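Long-range contact in nicotinate-nucleotide pyrophosphorylase (Ehrlichia chaffeensis, PDB 3L0G), which probably converts quinolinate and phosphoribosyl pyrophosphate, with loss of carbon dioxide, into nicotinate mononucleotide on the way to NAD(+): residues F122-R134 with L157-G170. Sequence-based numbering, arbitrary orientation. Where two conformers were deposited one is given.
Sequences FIQHASGIASITR and LRMLDKYSVCIGGG
His125 and Asp161 join the two helices through a side-chain hydrogen bond: NE2 gives its N-H to OD1 over 2.7 Å at 160°. The oxygen lies almost in the imidazole plane and is met on its syn side, but from somewhat out of the carboxylate plane, while OD2 turns to Thr154. The ring reaches across because its CG stands anti to the backbone N (chi1 179°); CD1 of Leu157 lies over one face in a CH-pi contact, 4.1 Å from the centroid, and Phe285 packs against the ring edge-to-face. CD1 of Ile129 comes up against the same carboxylate, 3.3 Å from Asp161 OD1. Beyond the histidine, Phe122 and Leu160 touch more lightly, CD2 to CD2 at 4.0 Å, with Ile29 and Ile72 around them.

Packing tightens toward the C-terminal end of helix 158-167, where small residues let the backbones meet. Ser164 folds its hydroxyl back onto Leu160 O, which also accepts Ser164 N from the opposite face; its CB meets CG2 of Ile129, and OG lies against CB of Ala126. The CA atoms of Ala130 and Gly168 stand 4.1 Å apart, and Ala130 CA sends a CA-H...O contact to Ser164 O. Thr133 straddles Val165: Thr133 OG1, hydrogen-bonded to Ile129 O, lies near CG2 of Val165, while Thr133 CG2 rests 3.3 Å from Val165 O.

The outer margin is wetter. Arg134, bent at chi2 and chi3, curls back beside Gly168 and Gly169; its NH2 binds a water that also bonds to Ile167 O, and NH1 pairs with Asp138. Gly169, with positive phi, ends the helix in a Schellman motif. This close, glycine- and alanine-lined crossing at -43° packs helix 158-167 on long helix 116-139, between the antiparallel-sheet and parallel-strand barrel parts of the type II phosphoribosyltransferase fold of the NadC family.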
loop_
_atom_site.group_PDB
_atom_site.type_symbol
_atom_site.label_atom_id
_atom_site.label_comp_id
_atom_site.label_asym_id
_atom_site.label_seq_id
_atom_site.Cartn_x
_atom_site.Cartn_y
_atom_site.Cartn_z
ATOM N N PHE C 122 -15.249 -5.987 6.728
ATOM C CA PHE C 122 -15.095 -6.205 5.265
ATOM C C PHE C 122 -16.273 -6.960 4.635
ATOM O O PHE C 122 -16.839 -6.493 3.630
ATOM C CB PHE C 122 -13.786 -6.904 4.892
ATOM C CG PHE C 122 -12.587 -5.978 4.810
ATOM C CD1 PHE C 122 -11.481 -6.201 5.589
ATOM C CD2 PHE C 122 -12.558 -4.920 3.941
ATOM C CE1 PHE C 122 -10.363 -5.372 5.514
ATOM C CE2 PHE C 122 -11.429 -4.088 3.832
ATOM C CZ PHE C 122 -10.346 -4.316 4.633
ATOM N N ILE C 123 -16.636 -8.125 5.179
ATOM C CA ILE C 123 -17.635 -8.964 4.509
ATOM C C ILE C 123 -19.029 -8.377 4.652
ATOM O O ILE C 123 -19.850 -8.489 3.748
ATOM C CB ILE C 123 -17.586 -10.437 4.953
ATOM C CG1 ILE C 123 -17.958 -10.603 6.426
ATOM C CG2 ILE C 123 -16.203 -11.024 4.640
ATOM C CD1 ILE C 123 -17.844 -12.017 6.903
ATOM N N GLN C 124 -19.286 -7.709 5.773
ATOM C CA GLN C 124 -20.552 -7.021 5.955
ATOM C C GLN C 124 -20.710 -5.846 4.946
ATOM O O GLN C 124 -21.799 -5.614 4.426
ATOM C CB GLN C 124 -20.680 -6.506 7.398
ATOM C CG GLN C 124 -20.813 -7.587 8.472
ATOM C CD GLN C 124 -21.072 -6.969 9.864
ATOM O OE1 GLN C 124 -22.201 -6.839 10.290
ATOM N NE2 GLN C 124 -20.045 -6.544 10.512
ATOM N N HIS C 125 -19.637 -5.094 4.713
ATOM C CA HIS C 125 -19.637 -4.028 3.700
ATOM C C HIS C 125 -19.786 -4.610 2.293
ATOM O O HIS C 125 -20.725 -4.241 1.537
ATOM C CB HIS C 125 -18.324 -3.284 3.807
ATOM C CG HIS C 125 -18.143 -2.165 2.825
ATOM N ND1 HIS C 125 -18.273 -0.843 3.186
ATOM C CD2 HIS C 125 -17.776 -2.167 1.519
ATOM C CE1 HIS C 125 -18.008 -0.080 2.132
ATOM N NE2 HIS C 125 -17.720 -0.862 1.110
ATOM N N ALA C 126 -18.879 -5.532 1.937
ATOM C CA ALA C 126 -18.876 -6.106 0.592
ATOM C C ALA C 126 -20.205 -6.799 0.313
ATOM O O ALA C 126 -20.754 -6.638 -0.764
ATOM C CB ALA C 126 -17.677 -7.071 0.366
ATOM N N SER C 127 -20.728 -7.564 1.282
ATOM C CA SER C 127 -21.983 -8.273 1.075
ATOM C C SER C 127 -23.184 -7.310 0.991
ATOM O O SER C 127 -24.159 -7.576 0.264
ATOM C CB SER C 127 -22.200 -9.364 2.146
ATOM O OG SER C 127 -21.309 -10.458 1.944
ATOM N N GLY C 128 -23.122 -6.196 1.722
ATOM C CA GLY C 128 -24.167 -5.170 1.604
ATOM C C GLY C 128 -24.252 -4.607 0.196
ATOM O O GLY C 128 -25.331 -4.473 -0.371
ATOM N N ILE C 129 -23.112 -4.301 -0.396
ATOM C CA ILE C 129 -23.101 -3.825 -1.792
ATOM C C ILE C 129 -23.569 -4.897 -2.796
ATOM O O ILE C 129 -24.415 -4.643 -3.638
ATOM C CB ILE C 129 -21.728 -3.287 -2.151
ATOM C CG1 ILE C 129 -21.435 -2.052 -1.284
ATOM C CG2 ILE C 129 -21.638 -2.958 -3.657
ATOM C CD1 ILE C 129 -19.962 -1.530 -1.375
ATOM N N ALA C 130 -23.056 -6.110 -2.678
ATOM C CA ALA C 130 -23.423 -7.174 -3.610
ATOM C C ALA C 130 -24.923 -7.432 -3.505
ATOM O O ALA C 130 -25.577 -7.599 -4.509
ATOM C CB ALA C 130 -22.636 -8.446 -3.324
ATOM N N SER C 131 -25.466 -7.416 -2.286
ATOM C CA SER C 131 -26.882 -7.686 -2.086
ATOM C C SER C 131 -27.791 -6.563 -2.606
ATOM O O SER C 131 -28.804 -6.846 -3.244
ATOM C CB SER C 131 -27.170 -7.971 -0.613
ATOM O OG SER C 131 -26.309 -9.001 -0.119
ATOM N N ILE C 132 -27.456 -5.292 -2.374
ATOM C CA ILE C 132 -28.333 -4.222 -2.910
ATOM C C ILE C 132 -28.279 -4.224 -4.466
ATOM O O ILE C 132 -29.295 -4.055 -5.149
ATOM C CB ILE C 132 -28.058 -2.821 -2.277
ATOM C CG1 ILE C 132 -29.163 -1.830 -2.648
ATOM C CG2 ILE C 132 -26.728 -2.257 -2.722
ATOM C CD1 ILE C 132 -30.596 -2.331 -2.306
ATOM N N THR C 133 -27.100 -4.459 -5.020
ATOM C CA THR C 133 -26.936 -4.544 -6.468
ATOM C C THR C 133 -27.823 -5.633 -7.035
ATOM O O THR C 133 -28.590 -5.410 -7.987
ATOM C CB THR C 133 -25.437 -4.792 -6.851
ATOM O OG1 THR C 133 -24.648 -3.681 -6.395
ATOM C CG2 THR C 133 -25.246 -4.942 -8.352
ATOM N N ARG C 134 -27.740 -6.812 -6.436
ATOM C CA ARG C 134 -28.521 -7.949 -6.894
ATOM C C ARG C 134 -30.002 -7.599 -6.891
ATOM O O ARG C 134 -30.741 -7.917 -7.833
ATOM C CB ARG C 134 -28.204 -9.179 -6.036
ATOM C CG ARG C 134 -29.014 -10.445 -6.343
ATOM C CD ARG C 134 -29.176 -10.773 -7.823
ATOM N NE ARG C 134 -27.923 -10.952 -8.561
ATOM C CZ ARG C 134 -27.860 -11.399 -9.827
ATOM N NH1 ARG C 134 -28.967 -11.745 -10.482
ATOM N NH2 ARG C 134 -26.688 -11.537 -10.448
ATOM N N LEU C 157 -11.897 2.463 -0.783
ATOM C CA LEU C 157 -12.456 1.183 -1.208
ATOM C C LEU C 157 -13.043 1.188 -2.619
ATOM O O LEU C 157 -13.992 0.440 -2.910
ATOM C CB LEU C 157 -13.516 0.746 -0.203
ATOM C CG LEU C 157 -13.022 0.618 1.254
ATOM C CD1 LEU C 157 -14.145 0.228 2.204
ATOM C CD2 LEU C 157 -11.883 -0.390 1.390
ATOM N N ARG C 158 -12.499 2.023 -3.499
ATOM C CA ARG C 158 -13.024 2.107 -4.861
ATOM C C ARG C 158 -13.127 0.741 -5.491
ATOM O O ARG C 158 -14.147 0.375 -6.104
ATOM C CB ARG C 158 -12.109 2.974 -5.750
ATOM C CG ARG C 158 -12.350 2.875 -7.258
ATOM C CD ARG C 158 -13.741 3.307 -7.712
ATOM N NE ARG C 158 -14.086 4.627 -7.221
ATOM C CZ ARG C 158 -13.508 5.761 -7.613
ATOM N NH1 ARG C 158 -12.556 5.783 -8.560
ATOM N NH2 ARG C 158 -13.884 6.894 -7.047
ATOM N N MET C 159 -12.029 -0.004 -5.395
ATOM C CA MET C 159 -11.952 -1.248 -6.153
ATOM C C MET C 159 -12.762 -2.323 -5.442
ATOM O O MET C 159 -13.437 -3.090 -6.100
ATOM C CB MET C 159 -10.477 -1.657 -6.423
ATOM C CG MET C 159 -9.756 -0.749 -7.434
ATOM S SD MET C 159 -10.638 -0.569 -9.020
ATOM C CE MET C 159 -10.477 -2.270 -9.639
ATOM N N LEU C 160 -12.740 -2.383 -4.107
ATOM C CA LEU C 160 -13.633 -3.347 -3.420
ATOM C C LEU C 160 -15.120 -3.083 -3.736
ATOM O O LEU C 160 -15.910 -4.014 -3.892
ATOM C CB LEU C 160 -13.440 -3.307 -1.910
ATOM C CG LEU C 160 -14.378 -4.204 -1.101
ATOM C CD1 LEU C 160 -14.287 -5.670 -1.571
ATOM C CD2 LEU C 160 -14.090 -4.055 0.359
ATOM N N ASP C 161 -15.500 -1.810 -3.828
ATOM C CA ASP C 161 -16.918 -1.446 -4.033
ATOM C C ASP C 161 -17.354 -1.828 -5.441
ATOM O O ASP C 161 -18.394 -2.490 -5.633
ATOM C CB ASP C 161 -17.170 0.036 -3.724
ATOM C CG ASP C 161 -17.171 0.344 -2.203
ATOM O OD1 ASP C 161 -16.840 -0.550 -1.373
ATOM O OD2 ASP C 161 -17.483 1.504 -1.840
ATOM N N LYS C 162 -16.522 -1.492 -6.426
ATOM C CA LYS C 162 -16.830 -1.861 -7.798
ATOM C C LYS C 162 -16.808 -3.383 -7.978
ATOM O O LYS C 162 -17.637 -3.898 -8.679
ATOM C CB LYS C 162 -15.923 -1.158 -8.814
ATOM C CG LYS C 162 -16.339 0.301 -9.064
ATOM C CD LYS C 162 -15.374 1.006 -9.948
ATOM C CE LYS C 162 -15.913 2.355 -10.390
ATOM N NZ LYS C 162 -17.019 2.179 -11.339
ATOM N N TYR C 163 -15.875 -4.081 -7.337
ATOM C CA TYR C 163 -15.860 -5.543 -7.344
ATOM C C TYR C 163 -17.174 -6.149 -6.791
ATOM O O TYR C 163 -17.692 -7.146 -7.299
ATOM C CB TYR C 163 -14.671 -6.041 -6.491
ATOM C CG TYR C 163 -14.715 -7.521 -6.142
ATOM C CD1 TYR C 163 -14.316 -8.497 -7.059
ATOM C CD2 TYR C 163 -15.125 -7.951 -4.899
ATOM C CE1 TYR C 163 -14.361 -9.870 -6.729
ATOM C CE2 TYR C 163 -15.165 -9.328 -4.568
ATOM C CZ TYR C 163 -14.790 -10.266 -5.478
ATOM O OH TYR C 163 -14.853 -11.608 -5.115
ATOM N N SER C 164 -17.694 -5.542 -5.730
ATOM C CA SER C 164 -18.858 -6.092 -5.045
ATOM C C SER C 164 -20.134 -5.855 -5.877
ATOM O O SER C 164 -21.058 -6.704 -5.893
ATOM C CB SER C 164 -18.980 -5.487 -3.646
ATOM O OG SER C 164 -17.830 -5.696 -2.829
ATOM N N VAL C 165 -20.182 -4.725 -6.593
ATOM C CA VAL C 165 -21.242 -4.483 -7.591
ATOM C C VAL C 165 -21.227 -5.551 -8.705
ATOM O O VAL C 165 -22.271 -6.089 -9.054
ATOM C CB VAL C 165 -21.157 -3.063 -8.199
ATOM C CG1 VAL C 165 -22.069 -2.950 -9.450
ATOM C CG2 VAL C 165 -21.530 -2.013 -7.126
ATOM N N CYS C 166 -20.047 -5.890 -9.226
ATOM C CA CYS C 166 -19.918 -6.992 -10.172
ATOM C C CYS C 166 -20.315 -8.354 -9.566
ATOM O O CYS C 166 -21.035 -9.107 -10.198
ATOM C CB CYS C 166 -18.517 -7.012 -10.835
ATOM S SG CYS C 166 -18.241 -5.444 -11.863
ATOM N N ILE C 167 -19.898 -8.645 -8.337
ATOM C CA ILE C 167 -20.363 -9.862 -7.668
ATOM C C ILE C 167 -21.879 -9.920 -7.648
ATOM O O ILE C 167 -22.437 -10.999 -7.837
ATOM C CB ILE C 167 -19.798 -10.043 -6.227
ATOM C CG1 ILE C 167 -18.282 -10.207 -6.278
ATOM C CG2 ILE C 167 -20.438 -11.281 -5.515
ATOM C CD1 ILE C 167 -17.772 -11.298 -7.290
ATOM N N GLY C 168 -22.528 -8.768 -7.474
ATOM C CA GLY C 168 -23.996 -8.670 -7.416
ATOM C C GLY C 168 -24.761 -8.685 -8.736
ATOM O O GLY C 168 -26.012 -8.648 -8.732
ATOM N N GLY C 169 -24.034 -8.770 -9.858
ATOM C CA GLY C 169 -24.619 -8.869 -11.199
ATOM C C GLY C 169 -24.515 -7.568 -11.984
ATOM O O GLY C 169 -25.029 -7.475 -13.088
ATOM N N GLY C 170 -23.863 -6.560 -11.406
ATOM C CA GLY C 170 -23.676 -5.260 -12.049
ATOM C C GLY C 170 -22.396 -5.162 -12.879
ATOM O O GLY C 170 -21.659 -6.144 -13.043
HETATM O O HOH W 1 -25.158 -11.744 -8.156
#